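Local coordinates for protein CofB (Escherichia coli, PDB 5AX6) that serves as the minor pilin of the CFA/III type IVb pilus of enterotoxigenic bacteria and, as a homotrimer, probably takes part in pilus assembly, at residues R125-A130 with D143-F148; K378-L383 with K452-A457; N395-R400 with C486-Q491; L294-I299 with S310-K315. All blocks are in the same frame, centred on the assembly; numbering follows the deposited sequence.

Interaction 1 of 4, residues R125-A130 with D143-F148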
# COMPACT_ATOMS: atom_id res chain seq x y z
N ARG A 125 15.29 -27.71 -33.32
CA ARG A 125 14.18 -28.60 -33.06
C ARG A 125 13.73 -28.43 -31.62
O ARG A 125 14.53 -28.12 -30.74
CB ARG A 125 14.62 -30.04 -33.34
CG ARG A 125 13.81 -31.11 -32.67
CD ARG A 125 14.37 -32.48 -33.03
NE ARG A 125 13.92 -33.49 -32.09
CZ ARG A 125 14.20 -34.78 -32.20
NH1 ARG A 125 14.91 -35.21 -33.24
NH2 ARG A 125 13.76 -35.63 -31.29
N ILE A 126 12.43 -28.62 -31.42
CA ILE A 126 11.81 -28.50 -30.10
C ILE A 126 10.99 -29.74 -29.83
O ILE A 126 10.25 -30.20 -30.70
CB ILE A 126 10.92 -27.25 -30.00
CG1 ILE A 126 11.77 -25.99 -30.23
CG2 ILE A 126 10.21 -27.19 -28.65
CD1 ILE A 126 10.93 -24.72 -30.44
N ASP A 127 11.15 -30.30 -28.63
CA ASP A 127 10.39 -31.47 -28.21
C ASP A 127 9.49 -31.11 -27.03
O ASP A 127 10.00 -30.74 -25.98
CB ASP A 127 11.32 -32.63 -27.77
CG ASP A 127 12.17 -33.20 -28.92
OD1 ASP A 127 12.10 -32.67 -30.05
OD2 ASP A 127 12.92 -34.18 -28.68
N PHE A 128 8.17 -31.22 -27.21
CA PHE A 128 7.20 -31.04 -26.13
C PHE A 128 6.94 -32.40 -25.49
O PHE A 128 6.19 -33.21 -26.05
CB PHE A 128 5.87 -30.46 -26.63
CG PHE A 128 5.93 -29.02 -27.07
CD1 PHE A 128 6.88 -28.16 -26.56
CD2 PHE A 128 5.00 -28.54 -27.98
CE1 PHE A 128 6.91 -26.82 -26.97
CE2 PHE A 128 5.03 -27.21 -28.39
CZ PHE A 128 5.99 -26.36 -27.89
N VAL A 129 7.56 -32.66 -24.35
CA VAL A 129 7.46 -33.98 -23.72
C VAL A 129 6.13 -34.14 -22.98
O VAL A 129 5.85 -33.41 -22.02
CB VAL A 129 8.64 -34.20 -22.75
CG1 VAL A 129 8.55 -35.58 -22.08
CG2 VAL A 129 9.98 -34.05 -23.49
N ALA A 130 5.29 -35.07 -23.43
CA ALA A 130 3.94 -35.23 -22.89
C ALA A 130 3.94 -36.00 -21.59
O ALA A 130 4.69 -36.96 -21.42
CB ALA A 130 3.05 -35.93 -23.88
N ASP A 143 12.19 -29.56 -24.45
CA ASP A 143 13.58 -29.74 -24.86
C ASP A 143 13.88 -28.91 -26.10
O ASP A 143 13.11 -28.94 -27.05
CB ASP A 143 13.89 -31.21 -25.15
CG ASP A 143 13.89 -32.08 -23.90
OD1 ASP A 143 14.05 -31.54 -22.78
OD2 ASP A 143 13.77 -33.32 -24.06
N PHE A 144 15.02 -28.22 -26.10
CA PHE A 144 15.49 -27.46 -27.24
C PHE A 144 16.80 -28.05 -27.73
O PHE A 144 17.77 -28.12 -26.97
CB PHE A 144 15.69 -25.98 -26.87
CG PHE A 144 14.44 -25.28 -26.44
CD1 PHE A 144 13.68 -24.57 -27.36
CD2 PHE A 144 14.01 -25.34 -25.12
CE1 PHE A 144 12.50 -23.92 -26.98
CE2 PHE A 144 12.86 -24.70 -24.72
CZ PHE A 144 12.10 -23.98 -25.65
N ILE A 145 16.83 -28.51 -28.98
CA ILE A 145 18.05 -29.05 -29.56
C ILE A 145 18.73 -27.92 -30.31
O ILE A 145 18.15 -27.36 -31.24
CB ILE A 145 17.78 -30.25 -30.49
CG1 ILE A 145 17.37 -31.48 -29.68
CG2 ILE A 145 19.02 -30.59 -31.32
CD1 ILE A 145 15.99 -31.38 -29.07
N LEU A 146 19.93 -27.57 -29.87
CA LEU A 146 20.70 -26.50 -30.48
C LEU A 146 21.80 -27.08 -31.34
O LEU A 146 22.60 -27.88 -30.86
CB LEU A 146 21.31 -25.59 -29.41
CG LEU A 146 20.41 -24.49 -28.83
CD1 LEU A 146 19.06 -25.06 -28.48
CD2 LEU A 146 21.08 -23.87 -27.60
N THR A 147 21.82 -26.71 -32.62
CA THR A 147 22.84 -27.22 -33.52
C THR A 147 24.06 -26.30 -33.55
O THR A 147 23.95 -25.07 -33.57
CB THR A 147 22.27 -27.39 -34.94
OG1 THR A 147 23.28 -27.94 -35.79
CG2 THR A 147 21.79 -26.05 -35.50
N PHE A 148 25.24 -26.93 -33.50
CA PHE A 148 26.53 -26.27 -33.65
C PHE A 148 26.93 -26.24 -35.11
O PHE A 148 27.02 -27.28 -35.75
CB PHE A 148 27.62 -27.01 -32.87
CG PHE A 148 27.76 -26.61 -31.44
CD1 PHE A 148 28.20 -25.34 -31.10
CD2 PHE A 148 27.55 -27.53 -30.42
CE1 PHE A 148 28.36 -24.98 -29.77
CE2 PHE A 148 27.72 -27.18 -29.09
CZ PHE A 148 28.12 -25.90 -28.77
O HOH W 1 14.25 -34.78 -26.28
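D127 and D143 stand opposite each other as a hydrogen-bonded pair of an antiparallel hairpin: D127 N donates to D143 O, and D143 N donates to D127 O, both bonds nearly straight and in the carbonyl plane. At the next hydrogen-bonded pair, I145 N reaches R125 O at 2.9 Å.

D127 is the side chain to follow. Its CB rests against D143 CB at 3.9 Å. With CG anti to its own carbonyl carbon (chi1 -66°), the carboxylate faces back along the strand to R125, which meets it side-on with two nitrogens. R125 NE bonds D127 OD1 on its syn lone pair at 2.9 Å, and R125 NH2 takes D127 OD2, a little out of the carboxylate plane. OD2 also passes I145 CD1 at 4.2 Å, and a water lies within hydrogen-bonding distance of both D127 OD2 and D143 OD2. D127 OD2 and D143 OD2 stay 4.8 Å apart, and R125 at D127, with R141 and S226 at D143, probably eases the repulsion between the carboxylates. R125 is itself fixed by the carbonyls of S68 and A190 and by a cation-pi contact with F74.

The opposite face is apolar. I126 and F144 lie side by side, pointing the same way, with I126 CG1 3.7 Å from F144 CD1. F144 carries on to I18, I21 and V22 of helix 4-25, the helix-on-sheet packing at the heart of the type IV pilin fold, whose central antiparallel sheet contains this hairpin.

Interaction 2 of 4, residues K378-L383 with K452-A457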
# COMPACT_ATOMS: atom_id res chain seq x y z
N LYS A 378 9.50 41.62 33.87
CA LYS A 378 8.17 41.31 34.34
C LYS A 378 7.15 41.50 33.23
O LYS A 378 7.24 42.46 32.45
CB LYS A 378 7.79 42.17 35.55
CG LYS A 378 8.60 41.87 36.80
CD LYS A 378 7.84 42.25 38.07
CE LYS A 378 6.84 41.17 38.46
NZ LYS A 378 7.53 39.88 38.76
N GLY A 379 6.19 40.59 33.16
CA GLY A 379 5.06 40.71 32.25
C GLY A 379 5.33 40.15 30.86
O GLY A 379 4.45 40.17 30.00
N ARG A 380 6.55 39.68 30.64
CA ARG A 380 6.91 39.14 29.33
C ARG A 380 6.08 37.89 29.03
O ARG A 380 5.55 37.23 29.93
CB ARG A 380 8.39 38.80 29.27
CG ARG A 380 8.78 37.59 30.11
CD ARG A 380 10.29 37.46 30.20
NE ARG A 380 10.66 36.30 31.01
CZ ARG A 380 10.70 36.30 32.34
NH1 ARG A 380 10.40 37.40 33.01
NH2 ARG A 380 11.05 35.20 32.99
N ILE A 381 5.98 37.58 27.74
CA ILE A 381 5.42 36.31 27.33
C ILE A 381 6.58 35.36 27.05
O ILE A 381 7.46 35.66 26.25
CB ILE A 381 4.50 36.45 26.08
CG1 ILE A 381 3.31 37.36 26.40
CG2 ILE A 381 4.02 35.05 25.61
CD1 ILE A 381 2.45 37.75 25.17
N GLU A 382 6.61 34.23 27.74
CA GLU A 382 7.71 33.30 27.53
C GLU A 382 7.17 31.93 27.16
O GLU A 382 6.20 31.47 27.75
CB GLU A 382 8.60 33.21 28.79
CG GLU A 382 9.79 32.29 28.59
CD GLU A 382 10.84 32.40 29.70
OE1 GLU A 382 10.86 33.42 30.42
OE2 GLU A 382 11.65 31.45 29.84
N LEU A 383 7.80 31.30 26.18
CA LEU A 383 7.35 30.01 25.68
C LEU A 383 8.56 29.12 25.45
O LEU A 383 9.64 29.61 25.18
CB LEU A 383 6.57 30.17 24.36
CG LEU A 383 5.29 31.01 24.36
CD1 LEU A 383 4.79 31.23 22.93
CD2 LEU A 383 4.21 30.34 25.20
N LYS A 452 14.16 28.88 25.02
CA LYS A 452 13.00 29.73 25.29
C LYS A 452 12.77 30.80 24.21
O LYS A 452 13.72 31.30 23.61
CB LYS A 452 13.13 30.43 26.65
CG LYS A 452 13.32 29.50 27.84
CD LYS A 452 12.04 28.72 28.16
CE LYS A 452 12.16 27.96 29.47
NZ LYS A 452 10.85 27.38 29.92
N TRP A 453 11.50 31.12 23.98
CA TRP A 453 11.11 32.34 23.27
C TRP A 453 10.77 33.43 24.26
O TRP A 453 10.04 33.18 25.21
CB TRP A 453 9.87 32.14 22.38
CG TRP A 453 10.02 31.28 21.16
CD1 TRP A 453 9.48 30.05 20.97
CD2 TRP A 453 10.68 31.62 19.94
NE1 TRP A 453 9.80 29.58 19.72
CE2 TRP A 453 10.53 30.53 19.06
CE3 TRP A 453 11.39 32.75 19.49
CZ2 TRP A 453 11.06 30.52 17.77
CZ3 TRP A 453 11.93 32.73 18.22
CH2 TRP A 453 11.77 31.62 17.37
N TYR A 454 11.24 34.65 24.01
CA TYR A 454 10.85 35.79 24.83
C TYR A 454 10.15 36.83 24.01
O TYR A 454 10.71 37.34 23.05
CB TYR A 454 12.07 36.42 25.50
CG TYR A 454 12.89 35.44 26.30
CD1 TYR A 454 12.56 35.14 27.62
CD2 TYR A 454 14.00 34.83 25.74
CE1 TYR A 454 13.33 34.23 28.35
CE2 TYR A 454 14.77 33.93 26.47
CZ TYR A 454 14.42 33.64 27.77
OH TYR A 454 15.19 32.76 28.49
N ILE A 455 8.92 37.17 24.39
CA ILE A 455 8.18 38.19 23.68
C ILE A 455 7.93 39.34 24.63
O ILE A 455 7.37 39.15 25.71
CB ILE A 455 6.83 37.67 23.12
CG1 ILE A 455 7.04 36.46 22.21
CG2 ILE A 455 6.17 38.76 22.29
CD1 ILE A 455 6.78 35.11 22.86
N THR A 456 8.36 40.53 24.22
CA THR A 456 8.21 41.71 25.06
C THR A 456 7.75 42.87 24.22
O THR A 456 7.78 42.80 22.99
CB THR A 456 9.52 42.10 25.74
OG1 THR A 456 10.52 42.34 24.73
CG2 THR A 456 9.98 40.99 26.67
N ALA A 457 7.32 43.94 24.87
CA ALA A 457 6.75 45.08 24.17
C ALA A 457 6.86 46.36 24.97
O ALA A 457 6.70 46.35 26.19
CB ALA A 457 5.27 44.80 23.84
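The Y454 ring is met at its edge, near its own plane, by R380 NE and by E382 OE1, the latter 3.3 Å from Y454 CE1. The E382 carboxylate is turned 61° from that ring and the R380 guanidinium 41°, so neither group stacks on it. The guanidinium receives E382 OE1 at its own edge, in plane: R380 NE and NH2 both bond this one oxygen, NE at 2.9 Å, and it is approached nearly along its C-O axis. R380 NH1 turns to the carbonyl of E377.

E382 gets there with CG anti to its backbone N (chi1 -178°) and the chain extended beyond. Its other oxygen, OE2, lies against the aliphatic part of K452, 3.2 Å from CD, while K452 NZ stops at 4.1 Å and bonds N384 instead. Replacing E382 by alanine removes the oxygen that both R380 nitrogens share, and would probably leave the guanidinium held mainly through NH1 at E377 and less fixed beside Y454.

On the other face the side chains are apolar. I381 CG2 packs on I455 CD1 at 3.9 Å, and L383 CB faces W453 CB at 4.3 Å. Between the strands, I381 and I455 exchange backbone bonds, as do L383 and W453; the shortest, from W453 N to L383 O, is 2.7 Å.

Strand 381-384 thus runs along strand 452-463, whose other edge pairs with strand 438-448. Beneath the apolar face, I381 touches V480 and I482 of strand 478-487, and L383, W453 and I455 meet L401 of strand 398-409, with M335 of the second subunit packing on L383 and W453.

Interaction 3 of 4, residues N395-R400 with C486-Q491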
# COMPACT_ATOMS: atom_id res chain seq x y z
N ASN A 395 18.29 20.04 4.41
CA ASN A 395 17.46 21.22 4.71
C ASN A 395 17.16 21.48 6.18
O ASN A 395 16.13 21.04 6.70
CB ASN A 395 16.13 21.10 3.97
CG ASN A 395 16.30 21.11 2.47
OD1 ASN A 395 16.35 22.17 1.85
ND2 ASN A 395 16.38 19.93 1.87
N LYS A 396 18.03 22.23 6.84
CA LYS A 396 17.89 22.51 8.26
C LYS A 396 16.66 23.37 8.55
O LYS A 396 16.53 24.48 8.03
CB LYS A 396 19.15 23.21 8.78
CG LYS A 396 19.13 23.54 10.26
CD LYS A 396 18.95 22.28 11.09
CE LYS A 396 18.94 22.59 12.58
NZ LYS A 396 18.55 21.40 13.39
N LEU A 397 15.77 22.86 9.40
CA LEU A 397 14.61 23.64 9.85
C LEU A 397 14.92 24.46 11.08
O LEU A 397 15.58 23.98 12.00
CB LEU A 397 13.43 22.71 10.15
CG LEU A 397 12.82 22.00 8.95
CD1 LEU A 397 11.84 20.94 9.43
CD2 LEU A 397 12.11 23.00 8.04
N HIS A 398 14.41 25.69 11.10
CA HIS A 398 14.52 26.56 12.26
C HIS A 398 13.16 26.79 12.91
O HIS A 398 12.18 27.01 12.20
CB HIS A 398 15.10 27.92 11.87
CG HIS A 398 16.32 27.83 11.01
ND1 HIS A 398 17.54 27.46 11.50
CD2 HIS A 398 16.49 28.10 9.69
CE1 HIS A 398 18.43 27.48 10.51
NE2 HIS A 398 17.82 27.87 9.41
N PRO A 399 13.11 26.76 14.24
CA PRO A 399 11.88 27.22 14.92
C PRO A 399 11.63 28.69 14.64
O PRO A 399 12.57 29.48 14.59
CB PRO A 399 12.18 26.99 16.41
CG PRO A 399 13.67 26.87 16.50
CD PRO A 399 14.15 26.33 15.19
N ARG A 400 10.36 29.04 14.44
CA ARG A 400 9.98 30.40 14.08
C ARG A 400 8.87 30.87 14.99
O ARG A 400 8.07 30.06 15.47
CB ARG A 400 9.53 30.46 12.61
CG ARG A 400 10.60 30.05 11.58
CD ARG A 400 11.73 31.08 11.50
NE ARG A 400 11.17 32.41 11.37
CZ ARG A 400 10.77 32.95 10.22
NH1 ARG A 400 10.91 32.29 9.08
NH2 ARG A 400 10.24 34.17 10.22
N CYS A 486 7.93 25.88 11.92
CA CYS A 486 9.35 25.66 11.62
C CYS A 486 9.57 25.90 10.15
O CYS A 486 8.67 25.67 9.33
CB CYS A 486 9.78 24.23 12.00
SG CYS A 486 9.74 23.86 13.76
N SER A 487 10.77 26.36 9.78
CA SER A 487 11.03 26.75 8.41
C SER A 487 12.52 26.73 8.08
O SER A 487 13.36 26.89 8.97
CB SER A 487 10.48 28.16 8.16
OG SER A 487 10.64 28.56 6.80
N THR A 488 12.84 26.53 6.81
CA THR A 488 14.21 26.72 6.34
C THR A 488 14.55 28.21 6.29
O THR A 488 15.72 28.58 6.25
CB THR A 488 14.43 26.10 4.97
OG1 THR A 488 13.39 26.53 4.09
CG2 THR A 488 14.41 24.58 5.08
N GLU A 489 13.52 29.06 6.27
CA GLU A 489 13.72 30.51 6.36
C GLU A 489 14.04 30.85 7.81
O GLU A 489 13.27 30.54 8.71
CB GLU A 489 12.46 31.26 5.88
CG GLU A 489 12.04 30.90 4.45
CD GLU A 489 10.69 31.51 4.06
OE1 GLU A 489 10.55 32.76 4.14
OE2 GLU A 489 9.78 30.75 3.66
N PRO A 490 15.19 31.48 8.05
CA PRO A 490 15.56 31.72 9.45
C PRO A 490 14.76 32.84 10.14
O PRO A 490 14.15 33.69 9.49
CB PRO A 490 17.05 32.10 9.36
CG PRO A 490 17.19 32.68 7.98
CD PRO A 490 16.22 31.92 7.10
N GLN A 491 14.78 32.80 11.46
CA GLN A 491 14.20 33.83 12.31
C GLN A 491 15.12 35.04 12.32
O GLN A 491 16.34 34.88 12.28
CB GLN A 491 14.01 33.28 13.73
CG GLN A 491 13.45 34.26 14.73
CD GLN A 491 11.93 34.27 14.73
OE1 GLN A 491 11.28 33.45 14.07
NE2 GLN A 491 11.35 35.21 15.47
O HOH W 2 17.73 26.48 6.44
O HOH W 3 9.23 35.70 12.52
O HOH W 4 9.28 33.01 6.73
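H398 and S487 form a hydrogen-bonded antiparallel pair where strand 398-409 meets the end of strand 478-487, and beyond S487 the C-terminal tail folds back over the strand edge through an ST turn, with E489 N bonding S487 OG. H398 N to S487 O is the shorter backbone bond, at 2.7 Å, and S487 N answers to H398 O.

The polar side-chain bonds gather on R400. Its chain, bent at chi2 and chi3 (-69° and -49°), curls the guanidinium under the tail. NE donates to Q491 OE1 at 2.9 Å, in the guanidinium plane though tilted from that of the amide carbonyl, while NH1 reaches E489 O at 3.0 Å from well above its carbonyl plane. P490 O sits over the middle of the guanidinium face. A leucine in place of R400 would probably leave E489 O and Q491 OE1 without these donors and the tail less firmly held to the strand. E489 OE2 is hydrogen-bonded to N348 of the third subunit, so the tail also borders the trimer interface.

Apolar contacts are lighter: L397 CB faces C486 CB, whose sulfur is tied to C388, and T488 CG2 touches N395 CB at 4.0 Å.

Waters bridge the two segments. One accepts from R400 NH1 and lies near E489 OE1; another donates to K396 O and to T488 O, the carbonyl oxygen that lies in plane at the edge of the H398 ring, 3.6 Å from H398 CD2.

Interaction 4 of 4, residues L294-I299 with S310-K315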
# COMPACT_ATOMS: atom_id res chain seq x y z
N LEU A 294 -11.13 3.69 5.45
CA LEU A 294 -10.52 4.92 4.98
C LEU A 294 -9.64 4.60 3.79
O LEU A 294 -8.89 3.63 3.83
CB LEU A 294 -9.70 5.59 6.09
CG LEU A 294 -10.47 5.92 7.37
CD1 LEU A 294 -9.54 6.60 8.37
CD2 LEU A 294 -11.67 6.81 7.03
N CYS A 295 -9.74 5.41 2.73
CA CYS A 295 -8.98 5.14 1.51
C CYS A 295 -8.14 6.32 1.10
O CYS A 295 -8.59 7.46 1.17
CB CYS A 295 -9.93 4.78 0.36
SG CYS A 295 -10.90 3.28 0.67
N LEU A 296 -6.91 6.03 0.66
CA LEU A 296 -6.09 7.00 -0.06
C LEU A 296 -6.29 6.74 -1.54
O LEU A 296 -5.80 5.74 -2.06
CB LEU A 296 -4.61 6.88 0.29
CG LEU A 296 -4.00 7.67 1.44
CD1 LEU A 296 -2.48 7.41 1.52
CD2 LEU A 296 -4.31 9.16 1.26
N THR A 297 -6.97 7.66 -2.21
CA THR A 297 -7.45 7.43 -3.56
C THR A 297 -6.91 8.46 -4.53
O THR A 297 -6.83 9.64 -4.21
CB THR A 297 -8.98 7.49 -3.59
OG1 THR A 297 -9.49 6.55 -2.64
CG2 THR A 297 -9.52 7.19 -4.98
N GLN A 298 -6.54 8.02 -5.73
CA GLN A 298 -6.05 8.94 -6.74
C GLN A 298 -7.22 9.46 -7.57
O GLN A 298 -8.02 8.68 -8.08
CB GLN A 298 -5.02 8.29 -7.66
CG GLN A 298 -4.32 9.31 -8.56
CD GLN A 298 -3.37 8.64 -9.53
OE1 GLN A 298 -3.48 7.45 -9.79
NE2 GLN A 298 -2.42 9.41 -10.06
N ILE A 299 -7.32 10.78 -7.68
CA ILE A 299 -8.42 11.39 -8.43
C ILE A 299 -7.89 12.42 -9.43
O ILE A 299 -6.75 12.89 -9.34
CB ILE A 299 -9.44 12.08 -7.48
CG1 ILE A 299 -8.76 13.18 -6.67
CG2 ILE A 299 -10.12 11.04 -6.58
CD1 ILE A 299 -9.71 13.96 -5.78
N SER A 310 -3.28 15.05 -11.42
CA SER A 310 -4.03 14.25 -10.47
C SER A 310 -3.56 14.56 -9.06
O SER A 310 -2.57 15.28 -8.88
CB SER A 310 -3.89 12.74 -10.76
OG SER A 310 -2.56 12.29 -10.53
N LEU A 311 -4.27 14.03 -8.08
CA LEU A 311 -3.89 14.18 -6.69
C LEU A 311 -4.39 12.98 -5.92
O LEU A 311 -5.12 12.14 -6.46
CB LEU A 311 -4.45 15.48 -6.10
CG LEU A 311 -5.97 15.53 -5.93
CD1 LEU A 311 -6.34 16.51 -4.82
CD2 LEU A 311 -6.69 15.91 -7.23
N ILE A 312 -3.96 12.89 -4.67
CA ILE A 312 -4.42 11.86 -3.75
C ILE A 312 -5.44 12.47 -2.80
O ILE A 312 -5.27 13.60 -2.36
CB ILE A 312 -3.27 11.29 -2.91
CG1 ILE A 312 -2.23 10.67 -3.83
CG2 ILE A 312 -3.81 10.24 -1.92
CD1 ILE A 312 -2.82 9.70 -4.78
N LYS A 313 -6.48 11.71 -2.49
CA LYS A 313 -7.52 12.15 -1.55
C LYS A 313 -7.72 11.10 -0.46
O LYS A 313 -7.96 9.93 -0.76
CB LYS A 313 -8.83 12.43 -2.30
CG LYS A 313 -9.97 12.90 -1.39
CD LYS A 313 -11.22 13.22 -2.22
CE LYS A 313 -12.37 13.67 -1.32
NZ LYS A 313 -13.59 13.93 -2.12
N LEU A 314 -7.61 11.52 0.80
CA LEU A 314 -7.89 10.63 1.91
C LEU A 314 -9.37 10.78 2.27
O LEU A 314 -9.80 11.86 2.69
CB LEU A 314 -7.00 10.96 3.12
CG LEU A 314 -7.19 10.09 4.37
CD1 LEU A 314 -6.84 8.63 4.10
CD2 LEU A 314 -6.34 10.63 5.52
N LYS A 315 -10.15 9.71 2.09
CA LYS A 315 -11.60 9.83 2.21
C LYS A 315 -12.27 8.63 2.85
O LYS A 315 -11.71 7.52 2.87
CB LYS A 315 -12.20 10.04 0.82
CG LYS A 315 -12.00 8.87 -0.13
CD LYS A 315 -12.62 9.14 -1.51
CE LYS A 315 -12.70 7.86 -2.34
NZ LYS A 315 -13.48 6.78 -1.63
O HOH W 5 -11.51 5.00 -2.89
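L296 CD2 presses on I312 CG2 at 3.4 Å, a close approach for two methyl carbons, the side chains running roughly perpendicular. The same methyl touches L314 CB at 3.7 Å, so L296 CD2 lies between I312 and L314. Next along this face, Q298 extends its chain to the hairpin end, where NE2 donates to S310 OG at 2.9 Å, somewhat out of the amide plane.

On the other face T297 and L311 are buried, while I299, K313 and K315 are partly open to solvent. Its tightest carbon contact is I299 CG1 on L311 CD2, 3.5 Å, and P392 of the third subunit packs on both residues. I299 CD1 meets K313 CB, and the extended lysine leads away to the carbonyl of G319. K315 CG stands between its backbone N and carbonyl carbon (chi1 64°), which brings the chain across so that CE lies 3.5 Å from T297 OG1; the bend at chi4 sets NZ, which a water joins to that hydroxyl.

Six backbone bonds pair C295 with K315, T297 with K313 and I299 with L311.

The hairpin gives two strands of a three-stranded antiparallel sheet: strand 282-285 lies along the far edge of 294-302, and C295 is disulfide-bonded to C284. At the other edge I312 and K313 pair in parallel with a strand of the second subunit, whose W285 donates to L296 O, so the sheet continues across the trimer interface.

In the fold
From the N terminus, interaction 1 comes first, closing a short hairpin connection in the pilin domain beneath helix 4-25. Interaction 4 follows in the beta-repeat domain, another local hairpin, its centre about 52 Å from that of interaction 1. Both close before the remaining two open. Those belong to the C-terminal part and close long loops that cross: 378-383, 395-400, 452-457 and 486-491 alternate along the chain. They also touch in space, where the W453 ring of interaction 2 packs on P399, R400 and Q491 of interaction 3, joining two sheets. Interactions 2, 3 and 4 each meet neighbouring subunits; no other chain touches interaction 1.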